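Local coordinates for triosephosphate isomerase (Toxoplasma gondii, PDB 5UPR), which probably interconverts D-glyceraldehyde 3-phosphate and dihydroxyacetone phosphate in glycolysis and gluconeogenesis, acting as a homodimeric TIM-barrel isomerase, at residues T74-G79 with L85-I90; S229-L234 with D241-G246; A23-L28 with S50-Q55. All blocks are in the same frame, centred on the assembly; numbering follows the deposited sequence.

Contact 1: T74-G79 with L85-I90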
ATOM      1  N   THR A  74       5.753  -4.466  -7.094  1.00 18.95           N
ATOM      2  CA  THR A  74       6.379  -5.070  -8.237  1.00 20.22           C
ATOM      3  C   THR A  74       7.132  -4.041  -9.095  1.00 21.23           C
ATOM      4  O   THR A  74       8.016  -4.393  -9.849  1.00 20.21           O
ATOM      5  CB  THR A  74       5.381  -5.767  -9.188  1.00 19.87           C
ATOM      6  OG1 THR A  74       4.354  -4.848  -9.575  1.00 19.88           O
ATOM      7  CG2 THR A  74       4.765  -6.908  -8.533  1.00 19.85           C
ATOM      8  N   GLN A  75       6.709  -2.790  -8.999  1.00 20.13           N
ATOM      9  CA  GLN A  75       7.284  -1.691  -9.808  1.00 20.57           C
ATOM     10  C   GLN A  75       8.464  -1.156  -9.008  1.00 20.46           C
ATOM     11  O   GLN A  75       8.284  -0.664  -7.883  1.00 19.85           O
ATOM     12  CB  GLN A  75       6.243  -0.614 -10.068  1.00 20.72           C
ATOM     13  CG  GLN A  75       4.939  -1.184 -10.626  1.00 21.63           C
ATOM     14  CD  GLN A  75       5.160  -1.969 -11.896  1.00 22.76           C
ATOM     15  OE1 GLN A  75       5.456  -1.369 -12.920  1.00 24.53           O
ATOM     16  NE2 GLN A  75       5.017  -3.269 -11.836  1.00 23.59           N
ATOM     17  N   GLN A  76       9.661  -1.277  -9.569  1.00 19.39           N
ATOM     18  CA  GLN A  76      10.865  -1.133  -8.790  1.00 20.04           C
ATOM     19  C   GLN A  76      11.249   0.297  -8.432  1.00 20.61           C
ATOM     20  O   GLN A  76      11.757   0.542  -7.359  1.00 21.46           O
ATOM     21  CB  GLN A  76      12.057  -1.780  -9.572  1.00 20.79           C
ATOM     22  CG  GLN A  76      13.355  -1.693  -8.817  1.00 21.32           C
ATOM     23  CD  GLN A  76      14.480  -2.501  -9.445  1.00 23.04           C
ATOM     24  OE1 GLN A  76      14.262  -3.602  -9.970  1.00 23.75           O
ATOM     25  NE2 GLN A  76      15.703  -1.977  -9.336  1.00 22.61           N
ATOM     26  N   ALA A  77      11.005   1.239  -9.321  1.00 20.94           N
ATOM     27  CA  ALA A  77      11.583   2.584  -9.232  1.00 21.88           C
ATOM     28  C   ALA A  77      10.434   3.627  -9.052  1.00 22.05           C
ATOM     29  O   ALA A  77       9.399   3.268  -8.580  1.00 22.23           O
ATOM     30  CB  ALA A  77      12.371   2.872 -10.488  1.00 22.89           C
ATOM     31  N   TYR A  78      10.656   4.889  -9.368  1.00 22.45           N
ATOM     32  CA  TYR A  78       9.600   5.923  -9.320  1.00 23.49           C
ATOM     33  C   TYR A  78       8.872   5.962 -10.693  1.00 23.24           C
ATOM     34  O   TYR A  78       9.451   5.708 -11.737  1.00 23.70           O
ATOM     35  CB  TYR A  78      10.206   7.325  -9.049  1.00 24.53           C
ATOM     36  CG  TYR A  78      10.936   7.432  -7.706  1.00 25.02           C
ATOM     37  CD1 TYR A  78      10.229   7.340  -6.535  1.00 25.41           C
ATOM     38  CD2 TYR A  78      12.303   7.663  -7.610  1.00 26.77           C
ATOM     39  CE1 TYR A  78      10.833   7.487  -5.298  1.00 25.63           C
ATOM     40  CE2 TYR A  78      12.949   7.803  -6.356  1.00 26.85           C
ATOM     41  CZ  TYR A  78      12.210   7.649  -5.203  1.00 26.14           C
ATOM     42  OH  TYR A  78      12.721   7.761  -3.923  1.00 26.35           O
ATOM     43  N   GLY A  79       7.591   6.276 -10.651  1.00 22.21           N
ATOM     44  CA  GLY A  79       6.801   6.509 -11.828  1.00 23.20           C
ATOM     45  C   GLY A  79       5.312   6.446 -11.585  1.00 22.11           C
ATOM     46  O   GLY A  79       4.831   6.666 -10.460  1.00 21.88           O
ATOM     47  N   LEU A  85       3.955   1.918  -3.250  1.00 18.02           N
ATOM     48  CA  LEU A  85       5.238   2.310  -2.718  1.00 18.51           C
ATOM     49  C   LEU A  85       6.293   1.349  -3.332  1.00 18.94           C
ATOM     50  O   LEU A  85       6.362   0.134  -3.016  1.00 20.77           O
ATOM     51  CB  LEU A  85       5.236   2.146  -1.178  1.00 18.39           C
ATOM     52  CG  LEU A  85       4.068   2.874  -0.484  1.00 18.70           C
ATOM     53  CD1 LEU A  85       4.226   2.725   1.058  1.00 18.90           C
ATOM     54  CD2 LEU A  85       3.988   4.407  -0.752  1.00 19.05           C
ATOM     55  N   SER A  86       7.158   1.911  -4.170  1.00 20.90           N
ATOM     56  CA  SER A  86       8.245   1.149  -4.784  1.00 19.68           C
ATOM     57  C   SER A  86       9.405   0.903  -3.805  1.00 20.94           C
ATOM     58  O   SER A  86       9.619   1.659  -2.822  1.00 21.05           O
ATOM     59  CB  SER A  86       8.757   1.871  -6.017  1.00 20.35           C
ATOM     60  OG  SER A  86       9.331   3.120  -5.679  1.00 19.50           O
ATOM     61  N   PRO A  87      10.202  -0.167  -4.076  1.00 21.19           N
ATOM     62  CA  PRO A  87      11.323  -0.403  -3.176  1.00 21.54           C
ATOM     63  C   PRO A  87      12.335   0.737  -3.214  1.00 22.40           C
ATOM     64  O   PRO A  87      12.996   1.012  -2.203  1.00 24.05           O
ATOM     65  CB  PRO A  87      11.910  -1.713  -3.694  1.00 21.60           C
ATOM     66  CG  PRO A  87      11.317  -1.918  -5.082  1.00 21.92           C
ATOM     67  CD  PRO A  87       9.958  -1.287  -5.014  1.00 20.68           C
ATOM     68  N   LYS A  88      12.469   1.394  -4.342  1.00 22.85           N
ATOM     69  CA  LYS A  88      13.425   2.522  -4.438  1.00 23.99           C
ATOM     70  C   LYS A  88      12.953   3.634  -3.519  1.00 23.67           C
ATOM     71  O   LYS A  88      13.770   4.222  -2.808  1.00 24.38           O
ATOM     72  CB  LYS A  88      13.510   2.983  -5.881  1.00 24.99           C
ATOM     73  CG  LYS A  88      14.501   4.102  -6.147  1.00 27.29           C
ATOM     74  CD  LYS A  88      14.539   4.352  -7.662  1.00 27.84           C
ATOM     75  CE  LYS A  88      15.132   5.649  -8.017  1.00 30.75           C
ATOM     76  NZ  LYS A  88      16.572   5.533  -8.098  1.00 33.23           N
HETATM   77  N   MSE A  89      11.648   3.934  -3.515  1.00 21.99           N
HETATM   78  CA  MSE A  89      11.099   4.968  -2.614  1.00 22.32           C
HETATM   79  C   MSE A  89      11.343   4.623  -1.160  1.00 22.78           C
HETATM   80  O   MSE A  89      11.731   5.493  -0.330  1.00 23.14           O
HETATM   81  CB  MSE A  89       9.584   5.093  -2.896  1.00 22.16           C
HETATM   82  CG  MSE A  89       8.963   6.154  -2.027  1.00 24.13           C
HETATM   83 SE   MSE A  89       7.038   6.213  -2.240  0.91 26.16          SE
HETATM   84  CE  MSE A  89       6.970   7.174  -3.948  1.00 24.62           C
ATOM     85  N   ILE A  90      11.063   3.344  -0.834  1.00 21.69           N
ATOM     86  CA  ILE A  90      11.144   2.862   0.545  1.00 22.68           C
ATOM     87  C   ILE A  90      12.616   3.000   1.002  1.00 23.80           C
ATOM     88  O   ILE A  90      12.907   3.546   2.042  1.00 24.27           O
ATOM     89  CB  ILE A  90      10.596   1.415   0.645  1.00 21.39           C
ATOM     90  CG1 ILE A  90       9.056   1.436   0.484  1.00 20.68           C
ATOM     91  CG2 ILE A  90      10.929   0.769   1.979  1.00 21.19           C
ATOM     92  CD1 ILE A  90       8.473   0.073   0.143  1.00 19.43           C
TER
HETATM   93  O   HOH W   1      11.633   8.251  -0.744  1.00 25.53           O

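Contact 2: S229-L234 with D241-G246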
ATOM      1  N   SER A 229       4.130 -16.789  26.073  1.00 30.65           N
ATOM      2  CA  SER A 229       3.964 -18.036  26.812  1.00 31.78           C
ATOM      3  C   SER A 229       4.317 -19.308  26.000  1.00 30.42           C
ATOM      4  O   SER A 229       4.512 -20.364  26.596  1.00 30.10           O
ATOM      5  CB  SER A 229       2.514 -18.111  27.331  1.00 32.10           C
ATOM      6  OG  SER A 229       1.604 -18.242  26.235  1.00 32.81           O
ATOM      7  N   ASN A 230       4.404 -19.222  24.667  1.00 29.06           N
ATOM      8  CA  ASN A 230       4.832 -20.374  23.830  1.00 27.96           C
ATOM      9  C   ASN A 230       6.212 -20.237  23.118  1.00 28.07           C
ATOM     10  O   ASN A 230       6.713 -21.213  22.513  1.00 27.09           O
ATOM     11  CB  ASN A 230       3.726 -20.820  22.843  1.00 27.27           C
ATOM     12  CG  ASN A 230       3.386 -19.776  21.787  1.00 25.98           C
ATOM     13  OD1 ASN A 230       4.258 -19.048  21.307  1.00 24.62           O
ATOM     14  ND2 ASN A 230       2.072 -19.683  21.430  1.00 25.47           N
ATOM     15  N   ALA A 231       6.814 -19.043  23.150  1.00 28.15           N
ATOM     16  CA  ALA A 231       8.009 -18.753  22.347  1.00 27.01           C
ATOM     17  C   ALA A 231       9.260 -19.459  22.796  1.00 27.89           C
ATOM     18  O   ALA A 231      10.041 -19.938  21.968  1.00 25.01           O
ATOM     19  CB  ALA A 231       8.258 -17.223  22.315  1.00 27.53           C
ATOM     20  N   LYS A 232       9.467 -19.559  24.113  1.00 29.67           N
ATOM     21  CA  LYS A 232      10.694 -20.234  24.586  1.00 31.97           C
ATOM     22  C   LYS A 232      10.767 -21.679  24.133  1.00 29.91           C
ATOM     23  O   LYS A 232      11.779 -22.104  23.696  1.00 29.03           O
ATOM     24  CB  LYS A 232      10.834 -20.165  26.097  1.00 35.80           C
ATOM     25  CG  LYS A 232      11.233 -18.799  26.590  1.00 39.81           C
ATOM     26  CD  LYS A 232      11.432 -18.832  28.113  1.00 43.29           C
ATOM     27  CE  LYS A 232      12.486 -17.833  28.593  1.00 47.89           C
ATOM     28  NZ  LYS A 232      13.689 -17.710  27.681  1.00 48.64           N
ATOM     29  N   GLU A 233       9.677 -22.423  24.222  1.00 30.55           N
ATOM     30  CA  GLU A 233       9.662 -23.807  23.773  1.00 30.40           C
ATOM     31  C   GLU A 233       9.910 -23.877  22.249  1.00 30.13           C
ATOM     32  O   GLU A 233      10.728 -24.674  21.778  1.00 30.72           O
ATOM     33  CB  GLU A 233       8.337 -24.471  24.139  1.00 31.43           C
ATOM     34  CG  GLU A 233       8.288 -25.972  23.858  1.00 31.54           C
ATOM     35  CD  GLU A 233       6.860 -26.545  23.866  1.00 31.53           C
ATOM     36  OE1 GLU A 233       5.860 -25.839  24.139  1.00 30.89           O
ATOM     37  OE2 GLU A 233       6.710 -27.738  23.636  1.00 31.51           O
ATOM     38  N   LEU A 234       9.247 -23.014  21.501  1.00 28.11           N
ATOM     39  CA  LEU A 234       9.476 -22.972  20.043  1.00 27.39           C
ATOM     40  C   LEU A 234      10.928 -22.745  19.648  1.00 26.77           C
ATOM     41  O   LEU A 234      11.452 -23.431  18.771  1.00 24.05           O
ATOM     42  CB  LEU A 234       8.564 -21.918  19.389  1.00 27.31           C
ATOM     43  CG  LEU A 234       7.118 -22.373  19.159  1.00 27.38           C
ATOM     44  CD1 LEU A 234       6.288 -21.128  18.944  1.00 28.31           C
ATOM     45  CD2 LEU A 234       7.101 -23.207  17.911  1.00 27.84           C
ATOM     46  N   ASP A 241      15.061 -19.637  14.209  1.00 23.02           N
ATOM     47  CA  ASP A 241      15.989 -18.510  14.470  1.00 23.64           C
ATOM     48  C   ASP A 241      15.286 -17.283  15.081  1.00 24.28           C
ATOM     49  O   ASP A 241      15.895 -16.247  15.293  1.00 24.38           O
ATOM     50  CB  ASP A 241      16.687 -18.096  13.191  1.00 23.62           C
ATOM     51  CG  ASP A 241      17.491 -19.235  12.581  1.00 23.95           C
ATOM     52  OD1 ASP A 241      18.130 -19.949  13.320  1.00 24.82           O
ATOM     53  OD2 ASP A 241      17.469 -19.454  11.360  1.00 22.44           O
ATOM     54  N   GLY A 242      13.995 -17.417  15.323  1.00 24.28           N
ATOM     55  CA  GLY A 242      13.187 -16.338  15.905  1.00 24.97           C
ATOM     56  C   GLY A 242      11.761 -16.385  15.441  1.00 23.70           C
ATOM     57  O   GLY A 242      11.253 -17.436  15.085  1.00 24.06           O
ATOM     58  N   PHE A 243      11.114 -15.237  15.418  1.00 24.03           N
ATOM     59  CA  PHE A 243       9.672 -15.169  15.238  1.00 23.78           C
ATOM     60  C   PHE A 243       9.197 -14.026  14.350  1.00 23.68           C
ATOM     61  O   PHE A 243       9.789 -12.954  14.370  1.00 23.53           O
ATOM     62  CB  PHE A 243       9.039 -15.055  16.612  1.00 24.51           C
ATOM     63  CG  PHE A 243       9.382 -16.200  17.505  1.00 24.62           C
ATOM     64  CD1 PHE A 243       8.856 -17.462  17.253  1.00 24.39           C
ATOM     65  CD2 PHE A 243      10.261 -16.038  18.554  1.00 25.58           C
ATOM     66  CE1 PHE A 243       9.214 -18.559  17.997  1.00 24.42           C
ATOM     67  CE2 PHE A 243      10.613 -17.140  19.353  1.00 25.75           C
ATOM     68  CZ  PHE A 243      10.042 -18.395  19.096  1.00 25.72           C
ATOM     69  N   LEU A 244       8.108 -14.262  13.604  1.00 21.35           N
ATOM     70  CA  LEU A 244       7.319 -13.168  13.020  1.00 20.97           C
ATOM     71  C   LEU A 244       6.016 -13.108  13.800  1.00 21.21           C
ATOM     72  O   LEU A 244       5.292 -14.066  13.832  1.00 22.54           O
ATOM     73  CB  LEU A 244       7.069 -13.374  11.509  1.00 20.17           C
ATOM     74  CG  LEU A 244       6.372 -12.231  10.783  1.00 20.63           C
ATOM     75  CD1 LEU A 244       7.065 -10.907  11.015  1.00 20.68           C
ATOM     76  CD2 LEU A 244       6.152 -12.542   9.281  1.00 20.59           C
ATOM     77  N   VAL A 245       5.799 -11.995  14.483  1.00 21.67           N
ATOM     78  CA  VAL A 245       4.752 -11.834  15.476  1.00 21.96           C
ATOM     79  C   VAL A 245       3.666 -10.960  14.900  1.00 21.74           C
ATOM     80  O   VAL A 245       3.953  -9.902  14.385  1.00 21.92           O
ATOM     81  CB  VAL A 245       5.291 -11.181  16.753  1.00 22.39           C
ATOM     82  CG1 VAL A 245       4.215 -11.081  17.848  1.00 22.90           C
ATOM     83  CG2 VAL A 245       6.450 -11.968  17.296  1.00 22.59           C
ATOM     84  N   GLY A 246       2.429 -11.447  14.949  1.00 22.05           N
ATOM     85  CA  GLY A 246       1.279 -10.705  14.484  1.00 23.58           C
ATOM     86  C   GLY A 246       0.601  -9.941  15.622  1.00 23.58           C
ATOM     87  O   GLY A 246       1.110  -8.925  16.045  1.00 24.81           O
TER

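Contact 3: A23-L28 with S50-Q55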
ATOM      1  N   ALA A  23      -1.614   7.961  18.247  1.00 33.27           N
ATOM      2  CA  ALA A  23      -1.370   7.716  19.671  1.00 34.57           C
ATOM      3  C   ALA A  23      -0.907   6.301  19.962  1.00 34.26           C
ATOM      4  O   ALA A  23      -0.056   6.095  20.778  1.00 34.03           O
ATOM      5  CB  ALA A  23      -2.615   8.092  20.508  1.00 35.53           C
ATOM      6  N   LYS A  24      -1.485   5.313  19.289  1.00 34.92           N
ATOM      7  CA  LYS A  24      -1.070   3.903  19.517  1.00 35.84           C
ATOM      8  C   LYS A  24       0.349   3.671  18.991  1.00 34.12           C
ATOM      9  O   LYS A  24       1.107   2.921  19.567  1.00 32.51           O
ATOM     10  CB  LYS A  24      -2.058   2.924  18.904  1.00 36.57           C
ATOM     11  CG  LYS A  24      -3.423   3.000  19.615  1.00 39.55           C
ATOM     12  CD  LYS A  24      -4.507   2.333  18.777  1.00 41.63           C
ATOM     13  CE  LYS A  24      -5.632   1.733  19.626  1.00 44.20           C
ATOM     14  NZ  LYS A  24      -6.145   0.521  18.923  1.00 43.68           N
ATOM     15  N   THR A  25       0.708   4.358  17.894  1.00 33.01           N
ATOM     16  CA  THR A  25       2.063   4.314  17.399  1.00 33.05           C
ATOM     17  C   THR A  25       3.048   4.860  18.455  1.00 34.02           C
ATOM     18  O   THR A  25       4.110   4.282  18.677  1.00 32.38           O
ATOM     19  CB  THR A  25       2.179   5.069  16.060  1.00 32.75           C
ATOM     20  OG1 THR A  25       1.355   4.438  15.092  1.00 31.21           O
ATOM     21  CG2 THR A  25       3.603   5.111  15.582  1.00 32.96           C
ATOM     22  N   GLN A  26       2.686   5.974  19.067  1.00 37.30           N
ATOM     23  CA  GLN A  26       3.518   6.631  20.083  1.00 39.89           C
ATOM     24  C   GLN A  26       3.680   5.682  21.278  1.00 40.81           C
ATOM     25  O   GLN A  26       4.780   5.497  21.788  1.00 42.01           O
ATOM     26  CB  GLN A  26       2.912   7.980  20.534  1.00 42.85           C
ATOM     27  CG  GLN A  26       3.880   8.798  21.371  1.00 45.13           C
ATOM     28  CD  GLN A  26       3.307  10.156  21.799  1.00 49.50           C
ATOM     29  OE1 GLN A  26       2.150  10.267  22.222  1.00 53.66           O
ATOM     30  NE2 GLN A  26       4.115  11.189  21.712  1.00 50.52           N
ATOM     31  N   GLU A  27       2.590   5.091  21.704  1.00 41.42           N
ATOM     32  CA  GLU A  27       2.633   4.098  22.781  1.00 45.21           C
ATOM     33  C   GLU A  27       3.553   2.915  22.493  1.00 42.31           C
ATOM     34  O   GLU A  27       4.325   2.506  23.354  1.00 43.11           O
ATOM     35  CB  GLU A  27       1.204   3.578  23.079  1.00 49.60           C
ATOM     36  CG  GLU A  27       1.126   2.518  24.194  1.00 54.91           C
ATOM     37  CD  GLU A  27      -0.012   1.522  23.999  1.00 59.52           C
ATOM     38  OE1 GLU A  27      -1.141   2.035  23.847  1.00 65.81           O
ATOM     39  OE2 GLU A  27       0.236   0.279  23.942  1.00 63.62           O
ATOM     40  N   LEU A  28       3.446   2.342  21.290  1.00 34.69           N
ATOM     41  CA  LEU A  28       4.318   1.218  20.919  1.00 32.76           C
ATOM     42  C   LEU A  28       5.783   1.643  20.869  1.00 31.31           C
ATOM     43  O   LEU A  28       6.655   0.887  21.271  1.00 31.09           O
ATOM     44  CB  LEU A  28       3.878   0.579  19.599  1.00 31.84           C
ATOM     45  CG  LEU A  28       2.571  -0.202  19.774  1.00 32.37           C
ATOM     46  CD1 LEU A  28       1.857  -0.551  18.454  1.00 31.53           C
ATOM     47  CD2 LEU A  28       2.840  -1.474  20.530  1.00 34.67           C
ATOM     48  N   SER A  50       1.973   1.944   6.578  1.00 21.15           N
ATOM     49  CA  SER A  50       2.872   2.871   5.905  1.00 21.65           C
ATOM     50  C   SER A  50       2.672   4.329   6.352  1.00 22.69           C
ATOM     51  O   SER A  50       3.621   5.118   6.357  1.00 23.90           O
ATOM     52  CB  SER A  50       2.801   2.739   4.404  1.00 21.75           C
ATOM     53  OG  SER A  50       1.521   3.046   3.903  1.00 23.75           O
ATOM     54  N   LEU A  51       1.457   4.682   6.721  1.00 22.41           N
ATOM     55  CA  LEU A  51       1.109   6.031   7.199  1.00 23.89           C
ATOM     56  C   LEU A  51       1.916   6.512   8.415  1.00 24.62           C
ATOM     57  O   LEU A  51       2.143   7.716   8.550  1.00 26.26           O
ATOM     58  CB  LEU A  51      -0.377   6.107   7.570  1.00 24.23           C
ATOM     59  CG  LEU A  51      -1.435   6.005   6.509  1.00 25.21           C
ATOM     60  CD1 LEU A  51      -2.829   6.124   7.113  1.00 26.59           C
ATOM     61  CD2 LEU A  51      -1.294   7.137   5.421  1.00 26.07           C
ATOM     62  N   PHE A  52       2.340   5.569   9.270  1.00 24.59           N
ATOM     63  CA  PHE A  52       2.990   5.798  10.550  1.00 25.10           C
ATOM     64  C   PHE A  52       4.518   5.514  10.564  1.00 25.31           C
ATOM     65  O   PHE A  52       5.173   5.722  11.591  1.00 26.54           O
ATOM     66  CB  PHE A  52       2.291   4.940  11.653  1.00 25.43           C
ATOM     67  CG  PHE A  52       0.823   5.225  11.781  1.00 26.22           C
ATOM     68  CD1 PHE A  52       0.405   6.435  12.304  1.00 26.19           C
ATOM     69  CD2 PHE A  52      -0.137   4.365  11.244  1.00 25.74           C
ATOM     70  CE1 PHE A  52      -0.957   6.750  12.366  1.00 27.80           C
ATOM     71  CE2 PHE A  52      -1.469   4.664  11.289  1.00 27.02           C
ATOM     72  CZ  PHE A  52      -1.909   5.872  11.836  1.00 27.38           C
ATOM     73  N   ILE A  53       5.082   5.035   9.458  1.00 24.16           N
ATOM     74  CA  ILE A  53       6.519   4.698   9.465  1.00 24.84           C
ATOM     75  C   ILE A  53       7.398   5.892   9.791  1.00 27.86           C
ATOM     76  O   ILE A  53       8.309   5.744  10.589  1.00 25.89           O
ATOM     77  CB  ILE A  53       6.961   4.051   8.144  1.00 24.62           C
ATOM     78  CG1 ILE A  53       6.330   2.635   8.048  1.00 23.65           C
ATOM     79  CG2 ILE A  53       8.469   3.945   8.127  1.00 24.35           C
ATOM     80  CD1 ILE A  53       6.490   1.941   6.707  1.00 23.68           C
ATOM     81  N   SER A  54       7.116   7.072   9.201  1.00 29.83           N
ATOM     82  CA  SER A  54       7.999   8.222   9.484  1.00 32.46           C
ATOM     83  C   SER A  54       7.988   8.669  10.934  1.00 32.00           C
ATOM     84  O   SER A  54       9.028   9.062  11.469  1.00 32.73           O
ATOM     85  CB  SER A  54       7.736   9.415   8.564  1.00 35.12           C
ATOM     86  OG  SER A  54       6.531  10.052   8.929  1.00 38.67           O
ATOM     87  N   GLN A  55       6.837   8.560  11.584  1.00 31.46           N
ATOM     88  CA  GLN A  55       6.695   8.878  13.005  1.00 32.27           C
ATOM     89  C   GLN A  55       7.546   7.906  13.867  1.00 32.10           C
ATOM     90  O   GLN A  55       8.224   8.313  14.821  1.00 33.82           O
ATOM     91  CB  GLN A  55       5.211   8.759  13.414  1.00 32.06           C
ATOM     92  CG  GLN A  55       4.918   8.973  14.906  1.00 33.50           C
ATOM     93  CD  GLN A  55       3.473   8.688  15.300  1.00 33.19           C
ATOM     94  OE1 GLN A  55       2.589   8.632  14.473  1.00 32.47           O
ATOM     95  NE2 GLN A  55       3.248   8.498  16.567  1.00 32.51           N
TER

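Contact 1: T74-G79 with L85-I90
The ring of Tyr78 lies across both Lys88 and the selenomethionine Met89, crossing each side chain at about a right angle. It belongs to the long TIM-barrel loop that follows strand 65-69 and reaches into the dimer partner; here that loop folds back over the start of helix 87-92. Tyr78 CE2 approaches Lys88 CE at 3.5 Å, while on the CD1-CE1 half of the ring Tyr78 CE1 meets Met89 CB at 3.6 Å, both partners lying obliquely to the ring on the same side of its plane. With Lys88 CG anti to its own backbone N (chi1 -178°), the methylenes run out past Ala77, placing CD 3.8 Å from Ala77 CA. The helix start is pinned twice. Lys88 N donates to Gln76 O over 3.2 Å, and Ser86, the N-cap, receives Met89 N at its OG (3.3 Å). The same OG also gives a weak bond to Ala77 O, so one hydroxyl links helix and loop. Gln75 O, near Ser86 CB and Pro87 CD, is buried without a polar partner. Gly79 makes backbone hydrogen bonds with the second subunit, whose Cys18 and Asn19 pack on Ser86 and Met89. Tyr78 OH is hydrogen-bonded to Glu92 OE1; a water that donates to Met89 O at 2.8 Å touches the same Tyr78 OH only weakly, at 3.4 Å.

Contact 2: S229-L234 with D241-G246
Phe243 reaches from the barrel strand to helix 228-234, the far end of its ring meeting Ala231 and Leu234. Apolar contact dominates. Leu234 CB stands at the ring edge, close to the ring plane, 3.7 Å from Phe243 CE1, and Leu234 CD1 follows at 4.0 Å from the same CE1. The two side chains approach each other at a slant, Leu234 turning its CG beside its own backbone N (chi1 -80°), which leaves CB as the nearer atom to the ring. Ala231 fills the neighbouring position: its CB is 3.8 Å from Phe243 CE2 and almost as near to CZ. Both helix residues are buried and three positions apart, so they present themselves on one face of the helix, with Phe243 CZ between them. In the TIM barrel this is the packing of an outer helix on a strand of the central parallel sheet: helix 228-234 leads from strand 220-222 to strand 242-245 in a beta-alpha-beta crossover. Strand 242-245 hydrogen-bonds through its backbone to strand 10-15 on one side and to Tyr222 of strand 220-222 on the other, closing the barrel. Ile257 of helix 253-260 also packs on Phe243, and Tyr222 and Ala195 pack on Leu234. Polar atoms enter more sparingly. The carbonyl Ala231 O lies obliquely to the ring, only 3.3 Å from Phe243 CZ, as a van der Waals neighbour of the aromatic carbon. Inside the helix, Leu234 N donates to Asn230 O over 3.3 Å, a backbone bond in the turn that carries both contact residues.

Contact 3: A23-L28 with S50-Q55
Thr25 points its two branches at different partners, the hydroxyl at Phe52 and the methyl at Gln55. Thr25 OG1 sits 3.4 Å from Phe52 CG and 3.6 Å from Phe52 CD1, approaching the base of the ring obliquely. That hydroxyl is hydrogen-bonded to Thr21 O, just ahead of helix 22-34, and meets the ring by van der Waals contact. CG2, anti to the backbone N of Thr25, lies over a face of the Gln55 amide, 3.5 Å from NE2 and 3.6 Å from CD. Gln55 comes from the opposite direction with CG anti to the backbone N (chi1 176°) and the chain extended beyond it, which carries the amide over to helix 22-34. There NE2 bonds to Thr22 O, tying the glutamine tip to the first turn of that helix; Gln26 N lies 3.6 Å from Gln55 NE2 as a mere neighbour. Helices 22-34 and 53-59 are outer helices of the TIM barrel, following the adjacent parallel strands 10-15 and 42-47, and the contact joins them side by side near their N-terminal ends. Phe52 directs its CB toward helix 22-34, while Leu51 CB covers one face of its ring, 4.0 Å above the plane and offset toward the rim. In the second subunit, Lys93 packs on Phe52, and Ser50 OG bonds to the Ser50 OG of this chain.

How the contacts relate
All three contacts belong to one TIM barrel, but at different depths. Contact 2 is wholly buried, the one that joins an outer helix to a barrel strand, and its chemistry is almost purely apolar. Contacts 1 and 3 are only partly buried and both touch the second subunit; there, hydroxyls, amides and backbone carbonyls mix with aromatic and aliphatic carbon. Contact 1 holds a loop to a helix start through hydrogen bonds, whereas contact 3 packs two neighbouring outer helices. Contacts 1 and 3 meet directly, Leu85 CD1 lying 3.6 Å from Ser50 CB. Contacts 1 and 2 flank the chain's centre on opposite sides, their centres about 32 Å apart.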